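Local atomic coordinates of extracellular invertase (Aspergillus kawachii, PDB entry 5XH8), a protein that hydrolyses sucrose-type beta-fructofuranosides and transfers fructosyl units, probably onto sucrose to build fructooligosaccharides such as 1-kestose. Residues Asp41-Tyr46 / Gly57-Gly62; Ser101-Gly106 / Pro172-Asn177; Thr112-Ser117 / Gln136-Ser141. One frame throughout, in Å; residues are numbered along the deposited sequence.

Interaction 1: Asp41-Tyr46 / Gly57-Gly62; sequences DPCLHY and GFLHDG. With ACT (acetate ion), chain I.
Leu-59 N donates to Asp-41 O at 2.8 Å with an angle of 166° at the hydrogen, one of two main-chain bonds that join the strands. Cys-43 N gives its hydrogen to Gly-57 O at 3.0 Å, but it stands above that carbonyl's plane instead of on a lone pair. Past Cys-43 the chain turns, Leu-44 having a positive phi of 71°, and Cys-43 O, although only 3.2 Å from Gly-57 N, is badly angled for a bond. Gly-57 N is served instead by His-45: ND1 accepts it at 3.2 Å, in the plane of the imidazole and at its edge. A chi1 of -48°, with CG beside the backbone N, brings that edge to the strand. NE2 is bonded to Ala-322 O, a pairing consistent with a proton on NE2 and a lone pair on ND1. Apolar contact is slight: Cys-43 SG lies 4.2 Å from Leu-59 CD2, and Leu-44 CD2 is 4.0 Å from Gly-57 CA. At the far end of the pair, His-60 NE2 reaches both oxygens of an acetate, OXT at 3.0 Å and O more weakly, while ND1 bonds Gln-38 O; an acceptor at each ring nitrogen would suit a doubly protonated ring. Asp-41 OD2 bonds a glycerol. Strands 37-47 and 54-60 form a beta hairpin that strand 65-70 extends through a Phe-58 to Ser-66 backbone bond, with Pro-42 packed on Ala-322 of strand 318-326 and Cys-43 and Leu-59 meeting Asp-99 of strand 96-103.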
loop_
_atom_site.group_PDB
_atom_site.type_symbol
_atom_site.label_atom_id
_atom_site.label_comp_id
_atom_site.label_asym_id
_atom_site.label_seq_id
_atom_site.Cartn_x
_atom_site.Cartn_y
_atom_site.Cartn_z
ATOM N N ASP A 41 14.843 -14.587 -13.029
ATOM C CA ASP A 41 14.958 -15.329 -11.755
ATOM C C ASP A 41 13.982 -16.499 -11.744
ATOM O O ASP A 41 12.791 -16.297 -12.060
ATOM C CB ASP A 41 14.557 -14.465 -10.553
ATOM C CG ASP A 41 15.405 -13.229 -10.361
ATOM O OD1 ASP A 41 16.112 -12.816 -11.299
ATOM O OD2 ASP A 41 15.322 -12.639 -9.250
ATOM N N PRO A 42 14.444 -17.707 -11.367
ATOM C CA PRO A 42 13.465 -18.731 -11.074
ATOM C C PRO A 42 12.714 -18.355 -9.774
ATOM O O PRO A 42 13.234 -17.595 -8.967
ATOM C CB PRO A 42 14.314 -19.986 -10.896
ATOM C CG PRO A 42 15.607 -19.461 -10.353
ATOM C CD PRO A 42 15.815 -18.156 -11.060
ATOM N N CYS A 43 11.489 -18.841 -9.628
ATOM C CA CYS A 43 10.679 -18.600 -8.430
ATOM C C CYS A 43 9.441 -19.469 -8.537
ATOM O O CYS A 43 9.331 -20.296 -9.455
ATOM C CB CYS A 43 10.307 -17.100 -8.287
ATOM S SG CYS A 43 9.457 -16.390 -9.706
ATOM N N LEU A 44 8.548 -19.351 -7.560
ATOM C CA LEU A 44 7.203 -19.925 -7.625
ATOM C C LEU A 44 7.140 -21.467 -7.532
ATOM O O LEU A 44 6.030 -22.016 -7.518
ATOM C CB LEU A 44 6.458 -19.396 -8.885
ATOM C CG LEU A 44 5.029 -19.854 -9.233
ATOM C CD1 LEU A 44 4.167 -18.709 -9.739
ATOM C CD2 LEU A 44 5.038 -20.980 -10.245
ATOM N N HIS A 45 8.277 -22.154 -7.375
ATOM C CA HIS A 45 8.298 -23.620 -7.413
ATOM C C HIS A 45 7.388 -24.228 -6.325
ATOM O O HIS A 45 7.329 -23.707 -5.211
ATOM C CB HIS A 45 9.689 -24.219 -7.139
ATOM C CG HIS A 45 10.828 -23.622 -7.895
ATOM N ND1 HIS A 45 10.751 -23.267 -9.227
ATOM C CD2 HIS A 45 12.112 -23.413 -7.527
ATOM C CE1 HIS A 45 11.917 -22.799 -9.630
ATOM N NE2 HIS A 45 12.768 -22.898 -8.621
ATOM N N TYR A 46 6.712 -25.327 -6.627
ATOM C CA TYR A 46 5.967 -26.046 -5.593
ATOM C C TYR A 46 5.597 -27.441 -6.016
ATOM O O TYR A 46 5.366 -27.699 -7.199
ATOM C CB TYR A 46 4.691 -25.293 -5.178
ATOM C CG TYR A 46 3.578 -25.238 -6.213
ATOM C CD1 TYR A 46 3.621 -24.340 -7.284
ATOM C CD2 TYR A 46 2.452 -26.081 -6.114
ATOM C CE1 TYR A 46 2.584 -24.269 -8.215
ATOM C CE2 TYR A 46 1.415 -26.011 -7.038
ATOM C CZ TYR A 46 1.481 -25.105 -8.094
ATOM O OH TYR A 46 0.444 -25.044 -9.029
ATOM N N GLY A 57 8.924 -22.410 -11.760
ATOM C CA GLY A 57 8.509 -21.088 -12.224
ATOM C C GLY A 57 9.737 -20.248 -12.500
ATOM O O GLY A 57 10.833 -20.561 -12.031
ATOM N N PHE A 58 9.549 -19.188 -13.266
ATOM C CA PHE A 58 10.632 -18.252 -13.601
ATOM C C PHE A 58 10.058 -16.977 -14.203
ATOM O O PHE A 58 9.034 -17.014 -14.880
ATOM C CB PHE A 58 11.674 -18.883 -14.554
ATOM C CG PHE A 58 11.066 -19.686 -15.660
ATOM C CD1 PHE A 58 10.594 -19.065 -16.804
ATOM C CD2 PHE A 58 10.933 -21.054 -15.543
ATOM C CE1 PHE A 58 9.991 -19.810 -17.818
ATOM C CE2 PHE A 58 10.348 -21.802 -16.543
ATOM C CZ PHE A 58 9.863 -21.182 -17.685
ATOM N N LEU A 59 10.716 -15.851 -13.939
ATOM C CA LEU A 59 10.406 -14.598 -14.637
ATOM C C LEU A 59 10.620 -14.804 -16.131
ATOM O O LEU A 59 11.525 -15.533 -16.530
ATOM C CB LEU A 59 11.297 -13.460 -14.144
ATOM C CG LEU A 59 11.183 -13.066 -12.661
ATOM C CD1 LEU A 59 11.862 -11.738 -12.443
ATOM C CD2 LEU A 59 9.735 -13.010 -12.200
ATOM N N HIS A 60 9.742 -14.217 -16.944
ATOM C CA HIS A 60 9.741 -14.436 -18.389
ATOM C C HIS A 60 9.450 -13.104 -19.081
ATOM O O HIS A 60 8.425 -12.452 -18.825
ATOM C CB HIS A 60 8.720 -15.513 -18.774
ATOM C CG HIS A 60 8.692 -15.851 -20.227
ATOM N ND1 HIS A 60 9.833 -15.883 -21.009
ATOM C CD2 HIS A 60 7.672 -16.224 -21.035
ATOM C CE1 HIS A 60 9.515 -16.268 -22.227
ATOM N NE2 HIS A 60 8.214 -16.475 -22.277
ATOM N N ASP A 61 10.412 -12.674 -19.895
ATOM C CA ASP A 61 10.306 -11.468 -20.732
ATOM C C ASP A 61 10.025 -10.193 -19.948
ATOM O O ASP A 61 9.410 -9.262 -20.455
ATOM C CB ASP A 61 9.271 -11.702 -21.828
ATOM C CG ASP A 61 9.790 -12.659 -22.915
ATOM O OD1 ASP A 61 10.990 -12.586 -23.229
ATOM O OD2 ASP A 61 9.015 -13.477 -23.440
ATOM N N GLY A 62 10.456 -10.154 -18.696
ATOM C CA GLY A 62 10.193 -8.978 -17.860
ATOM C C GLY A 62 8.727 -8.676 -17.632
ATOM O O GLY A 62 8.384 -7.541 -17.310
HETATM C C ACT I . 6.353 -17.824 -24.780
HETATM O O ACT I . 7.581 -18.204 -24.770
HETATM O OXT ACT I . 5.920 -16.816 -24.139
HETATM C CH3 ACT I . 5.294 -18.550 -25.542
#

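Interaction 2: Ser101-Gly106 / Pro172-Asn177; sequences SVIPNG and PYVFQN
Ser-101 OG bridges two main-chain groups of Pro-172-Asn-177. It donates to Pro-172 O at 2.8 Å, approaching from above the carbonyl plane, and accepts from Val-174 N at 2.9 Å, with 161° at the hydrogen. The hydroxyl thus spans Tyr-173, whose CA is 3.3 Å from it, and its rotation is fixed by a donor and an acceptor at once. With chi1 at 54°, OG lies between the backbone N and the carbonyl carbon of Ser-101, and from there it reaches both Pro-172 O and Val-174 N. Val-174 CG2 turns toward the other strand, 3.5 Å from Val-102 O and 3.9 Å from Ile-103 CG1, and the Ile-103 and Val-174 side chains cross at about a right angle. With axes 6.1 Å apart, inclined at 34° and joined by no main-chain hydrogen bond, these strands belong to separate four-stranded sheets; each is the first strand of its sheet, as expected for innermost strands of adjacent blades in the GH32 five-bladed beta-propeller. Each is positioned by its own blade: Ser-101 pairs with Leu-114 and Ile-103 with Thr-112, while Tyr-173 pairs with Val-194. Beyond them, Lys-324 NZ bonds Val-102 O, and Tyr-173 OH bonds Gly-323 O.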
loop_
_atom_site.group_PDB
_atom_site.type_symbol
_atom_site.label_atom_id
_atom_site.label_comp_id
_atom_site.label_asym_id
_atom_site.label_seq_id
_atom_site.Cartn_x
_atom_site.Cartn_y
_atom_site.Cartn_z
ATOM N N SER A 101 7.008 -16.818 -3.908
ATOM C CA SER A 101 7.044 -18.221 -3.586
ATOM C C SER A 101 5.652 -18.704 -3.191
ATOM O O SER A 101 4.743 -17.895 -2.905
ATOM C CB SER A 101 8.066 -18.492 -2.471
ATOM O OG SER A 101 7.824 -17.680 -1.342
ATOM N N VAL A 102 5.507 -20.033 -3.180
ATOM C CA VAL A 102 4.201 -20.666 -3.057
ATOM C C VAL A 102 4.070 -21.506 -1.787
ATOM O O VAL A 102 4.903 -22.387 -1.507
ATOM C CB VAL A 102 3.889 -21.522 -4.297
ATOM C CG1 VAL A 102 2.620 -22.377 -4.101
ATOM C CG2 VAL A 102 3.769 -20.607 -5.517
ATOM N N ILE A 103 2.997 -21.226 -1.055
ATOM C CA ILE A 103 2.466 -22.117 -0.013
ATOM C C ILE A 103 1.596 -23.149 -0.730
ATOM O O ILE A 103 0.546 -22.801 -1.245
ATOM C CB ILE A 103 1.633 -21.344 1.051
ATOM C CG1 ILE A 103 2.508 -20.282 1.724
ATOM C CG2 ILE A 103 1.018 -22.321 2.072
ATOM C CD1 ILE A 103 1.745 -19.315 2.610
ATOM N N PRO A 104 2.051 -24.408 -0.819
ATOM C CA PRO A 104 1.356 -25.352 -1.707
ATOM C C PRO A 104 -0.077 -25.661 -1.311
ATOM O O PRO A 104 -0.960 -25.786 -2.172
ATOM C CB PRO A 104 2.223 -26.623 -1.622
ATOM C CG PRO A 104 3.556 -26.123 -1.209
ATOM C CD PRO A 104 3.280 -24.993 -0.264
ATOM N N ASN A 105 -0.300 -25.753 -0.009
ATOM C CA ASN A 105 -1.605 -26.027 0.538
ATOM C C ASN A 105 -2.037 -24.796 1.320
ATOM O O ASN A 105 -1.869 -24.735 2.535
ATOM C CB ASN A 105 -1.513 -27.268 1.438
ATOM C CG ASN A 105 -2.813 -28.044 1.471
ATOM O OD1 ASN A 105 -3.888 -27.457 1.478
ATOM N ND2 ASN A 105 -2.718 -29.382 1.435
ATOM N N GLY A 106 -2.559 -23.797 0.607
ATOM C CA GLY A 106 -2.808 -22.494 1.191
ATOM C C GLY A 106 -4.280 -22.193 1.317
ATOM O O GLY A 106 -5.059 -23.030 1.802
ATOM N N PRO A 172 9.846 -12.498 -1.473
ATOM C CA PRO A 172 9.434 -13.233 -0.282
ATOM C C PRO A 172 9.582 -14.738 -0.489
ATOM O O PRO A 172 9.188 -15.272 -1.560
ATOM C CB PRO A 172 7.966 -12.829 -0.109
ATOM C CG PRO A 172 7.519 -12.433 -1.488
ATOM C CD PRO A 172 8.709 -11.751 -2.065
ATOM N N TYR A 173 10.175 -15.391 0.516
ATOM C CA TYR A 173 10.418 -16.834 0.508
ATOM C C TYR A 173 9.717 -17.481 1.704
ATOM O O TYR A 173 10.146 -17.318 2.860
ATOM C CB TYR A 173 11.919 -17.125 0.528
ATOM C CG TYR A 173 12.226 -18.562 0.180
ATOM C CD1 TYR A 173 12.411 -18.960 -1.160
ATOM C CD2 TYR A 173 12.287 -19.539 1.165
ATOM C CE1 TYR A 173 12.662 -20.287 -1.489
ATOM C CE2 TYR A 173 12.520 -20.883 0.848
ATOM C CZ TYR A 173 12.714 -21.255 -0.486
ATOM O OH TYR A 173 12.946 -22.589 -0.808
ATOM N N VAL A 174 8.636 -18.191 1.406
ATOM C CA VAL A 174 7.864 -18.908 2.410
ATOM C C VAL A 174 8.527 -20.251 2.754
ATOM O O VAL A 174 9.056 -20.985 1.875
ATOM C CB VAL A 174 6.393 -19.128 1.995
ATOM C CG1 VAL A 174 5.717 -17.822 1.674
ATOM C CG2 VAL A 174 6.259 -20.097 0.830
ATOM N N PHE A 175 8.521 -20.563 4.047
ATOM C CA PHE A 175 9.108 -21.812 4.539
ATOM C C PHE A 175 8.613 -22.144 5.946
ATOM O O PHE A 175 8.155 -21.259 6.663
ATOM C CB PHE A 175 10.648 -21.773 4.532
ATOM C CG PHE A 175 11.243 -20.832 5.535
ATOM C CD1 PHE A 175 11.239 -19.457 5.309
ATOM C CD2 PHE A 175 11.833 -21.314 6.715
ATOM C CE1 PHE A 175 11.789 -18.588 6.221
ATOM C CE2 PHE A 175 12.366 -20.435 7.639
ATOM C CZ PHE A 175 12.341 -19.069 7.395
ATOM N N GLN A 176 8.719 -23.424 6.287
ATOM C CA GLN A 176 8.383 -23.975 7.601
ATOM C C GLN A 176 9.653 -24.434 8.282
ATOM O O GLN A 176 10.607 -24.875 7.616
ATOM C CB GLN A 176 7.418 -25.133 7.439
ATOM C CG GLN A 176 6.080 -24.656 6.916
ATOM C CD GLN A 176 5.063 -25.764 6.727
ATOM O OE1 GLN A 176 5.288 -26.722 5.988
ATOM N NE2 GLN A 176 3.916 -25.620 7.365
ATOM N N ASN A 177 9.687 -24.309 9.614
ATOM C CA ASN A 177 10.860 -24.755 10.381
ATOM C C ASN A 177 10.552 -24.988 11.889
ATOM O O ASN A 177 10.224 -24.042 12.607
ATOM C CB ASN A 177 12.019 -23.777 10.226
ATOM C CG ASN A 177 13.301 -24.327 10.825
ATOM O OD1 ASN A 177 13.530 -24.208 12.029
ATOM N ND2 ASN A 177 14.103 -24.997 10.003
#

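Interaction 3: Thr112-Ser117 / Gln136-Ser141; sequences TLLYTS and QSLAVS
Thr-112-Ser-117 and Gln-136-Ser-141 run antiparallel, their axes 4.6 Å apart at closest, and the hydrogen-bonded pairs Leu-113 with Ala-139 and Tyr-115 with Ser-137 each make two main-chain bonds. On the face of Leu-114, Thr-116 and Gln-136, Thr-116 OG1 donates to Gln-136 OE1 at 2.7 Å, in the amide plane and on a lone pair. The two side chains lie alongside each other, and the glutamine chain bends at chi2 (-59°) to bring OE1 beside Thr-116 OG1. Further along this face, Leu-114 CD1 meets Leu-138 CD2 at 3.7 Å. These are the second and third strands of a four-stranded antiparallel propeller blade, and this face looks to the next blade: Gln-136 NE2 bonds Phe-169 O and Thr-116 OG1 bonds Asp-171 N, so the pair holds the backbone on both sides of Arg-170; Arg-170, Asp-171 and Pro-172 match the Arg-Asp-Pro signature of GH32 enzymes. On the other face, Tyr-115 CD1 comes within 3.4 Å of Ser-137 O, the atom that also accepts Tyr-115 N at 3.0 Å. CE1 also touches Ala-139 CB, at 4.3 Å, and the ring's hydroxyl bonds Asp-93 OD2. Ser-117 OG and Ser-137 OG share a hydrogen bond of 2.8 Å, and Ser-117 OG is bonded to Thr-135 OG1 as well.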
loop_
_atom_site.group_PDB
_atom_site.type_symbol
_atom_site.label_atom_id
_atom_site.label_comp_id
_atom_site.label_asym_id
_atom_site.label_seq_id
_atom_site.Cartn_x
_atom_site.Cartn_y
_atom_site.Cartn_z
ATOM N N THR A 112 -0.792 -21.050 -3.106
ATOM C CA THR A 112 -0.989 -19.658 -2.735
ATOM C C THR A 112 0.351 -18.945 -2.916
ATOM O O THR A 112 1.314 -19.244 -2.240
ATOM C CB THR A 112 -1.537 -19.551 -1.299
ATOM O OG1 THR A 112 -2.852 -20.147 -1.248
ATOM C CG2 THR A 112 -1.637 -18.097 -0.872
ATOM N N LEU A 113 0.396 -18.024 -3.870
ATOM C CA LEU A 113 1.616 -17.269 -4.203
ATOM C C LEU A 113 1.683 -15.989 -3.387
ATOM O O LEU A 113 0.750 -15.174 -3.432
ATOM C CB LEU A 113 1.609 -16.903 -5.690
ATOM C CG LEU A 113 2.715 -15.973 -6.194
ATOM C CD1 LEU A 113 4.057 -16.647 -6.135
ATOM C CD2 LEU A 113 2.399 -15.526 -7.616
ATOM N N LEU A 114 2.785 -15.812 -2.660
ATOM C CA LEU A 114 3.142 -14.537 -2.067
ATOM C C LEU A 114 4.293 -13.961 -2.903
ATOM O O LEU A 114 5.349 -14.580 -3.007
ATOM C CB LEU A 114 3.574 -14.715 -0.605
ATOM C CG LEU A 114 3.952 -13.455 0.175
ATOM C CD1 LEU A 114 2.790 -12.491 0.308
ATOM C CD2 LEU A 114 4.482 -13.823 1.552
ATOM N N TYR A 115 4.104 -12.769 -3.463
ATOM C CA TYR A 115 5.057 -12.210 -4.423
ATOM C C TYR A 115 5.208 -10.714 -4.289
ATOM O O TYR A 115 4.339 -10.020 -3.703
ATOM C CB TYR A 115 4.623 -12.557 -5.852
ATOM C CG TYR A 115 3.436 -11.758 -6.394
ATOM C CD1 TYR A 115 2.127 -12.107 -6.069
ATOM C CD2 TYR A 115 3.629 -10.666 -7.228
ATOM C CE1 TYR A 115 1.051 -11.381 -6.556
ATOM C CE2 TYR A 115 2.556 -9.924 -7.704
ATOM C CZ TYR A 115 1.266 -10.286 -7.370
ATOM O OH TYR A 115 0.207 -9.576 -7.871
ATOM N N THR A 116 6.301 -10.205 -4.842
ATOM C CA THR A 116 6.543 -8.771 -4.804
ATOM C C THR A 116 5.817 -8.087 -5.959
ATOM O O THR A 116 6.157 -8.278 -7.133
ATOM C CB THR A 116 8.030 -8.403 -4.806
ATOM O OG1 THR A 116 8.660 -8.962 -3.643
ATOM C CG2 THR A 116 8.192 -6.874 -4.756
ATOM N N SER A 117 4.833 -7.278 -5.581
ATOM C CA SER A 117 4.028 -6.459 -6.476
ATOM C C SER A 117 4.674 -5.059 -6.570
ATOM O O SER A 117 4.884 -4.414 -5.550
ATOM C CB SER A 117 2.591 -6.405 -5.955
ATOM O OG SER A 117 2.522 -6.265 -4.544
ATOM N N GLN A 136 4.107 -6.768 -0.912
ATOM C CA GLN A 136 3.956 -8.219 -1.059
ATOM C C GLN A 136 2.465 -8.545 -1.095
ATOM O O GLN A 136 1.718 -8.157 -0.170
ATOM C CB GLN A 136 4.690 -8.993 0.041
ATOM C CG GLN A 136 5.962 -8.324 0.565
ATOM C CD GLN A 136 6.997 -8.083 -0.513
ATOM O OE1 GLN A 136 7.150 -8.879 -1.448
ATOM N NE2 GLN A 136 7.732 -6.983 -0.381
ATOM N N SER A 137 2.048 -9.240 -2.161
ATOM C CA SER A 137 0.647 -9.513 -2.465
ATOM C C SER A 137 0.418 -10.992 -2.615
ATOM O O SER A 137 1.376 -11.765 -2.813
ATOM C CB SER A 137 0.223 -8.780 -3.743
ATOM O OG SER A 137 0.212 -7.374 -3.528
ATOM N N LEU A 138 -0.855 -11.383 -2.540
ATOM C CA LEU A 138 -1.273 -12.784 -2.678
ATOM C C LEU A 138 -2.029 -13.053 -3.966
ATOM O O LEU A 138 -2.809 -12.216 -4.440
ATOM C CB LEU A 138 -2.193 -13.209 -1.523
ATOM C CG LEU A 138 -1.579 -13.270 -0.118
ATOM C CD1 LEU A 138 -2.689 -13.646 0.866
ATOM C CD2 LEU A 138 -0.434 -14.259 -0.025
ATOM N N ALA A 139 -1.766 -14.239 -4.516
ATOM C CA ALA A 139 -2.536 -14.809 -5.588
ATOM C C ALA A 139 -2.706 -16.308 -5.321
ATOM O O ALA A 139 -1.920 -16.935 -4.601
ATOM C CB ALA A 139 -1.868 -14.582 -6.934
ATOM N N VAL A 140 -3.752 -16.856 -5.908
ATOM C CA VAL A 140 -4.104 -18.259 -5.739
ATOM C C VAL A 140 -4.387 -18.896 -7.087
ATOM O O VAL A 140 -5.034 -18.287 -7.922
ATOM C CB VAL A 140 -5.377 -18.375 -4.869
ATOM C CG1 VAL A 140 -5.854 -19.803 -4.842
ATOM C CG2 VAL A 140 -5.057 -17.908 -3.458
ATOM N N SER A 141 -3.919 -20.116 -7.299
ATOM C CA SER A 141 -4.284 -20.865 -8.506
ATOM C C SER A 141 -5.339 -21.916 -8.202
ATOM O O SER A 141 -5.071 -22.854 -7.457
ATOM C CB SER A 141 -3.112 -21.554 -9.169
ATOM O OG SER A 141 -3.605 -22.250 -10.328
#

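Overall arrangement
Interactions 2 and 3 share one blade: strands 96-103 and 112-118 are neighbours, and Ser-101 O to Leu-114 N (2.9 Å) ties the two contacts, centres about 11 Å apart. Interaction 3 nests within the loop interaction 2 closes, and Pro-172 CD packs on Gln-136 OE1 at 3.3 Å. Interaction 1, centred about 15 Å from interaction 2 and 13 Å from interaction 3, lies against the same blade, with Leu-44 O 3.3 Å from Val-102 CG2. Asp-41 bonds a glycerol, probably from the crystallisation liquor, in what is probably the GH32 sugar pocket; side chains of Tyr-115 and Pro-172 lie about 5 and 7 Å from bound glycerol, and the sodium ion about 12 Å from that of Asp-41.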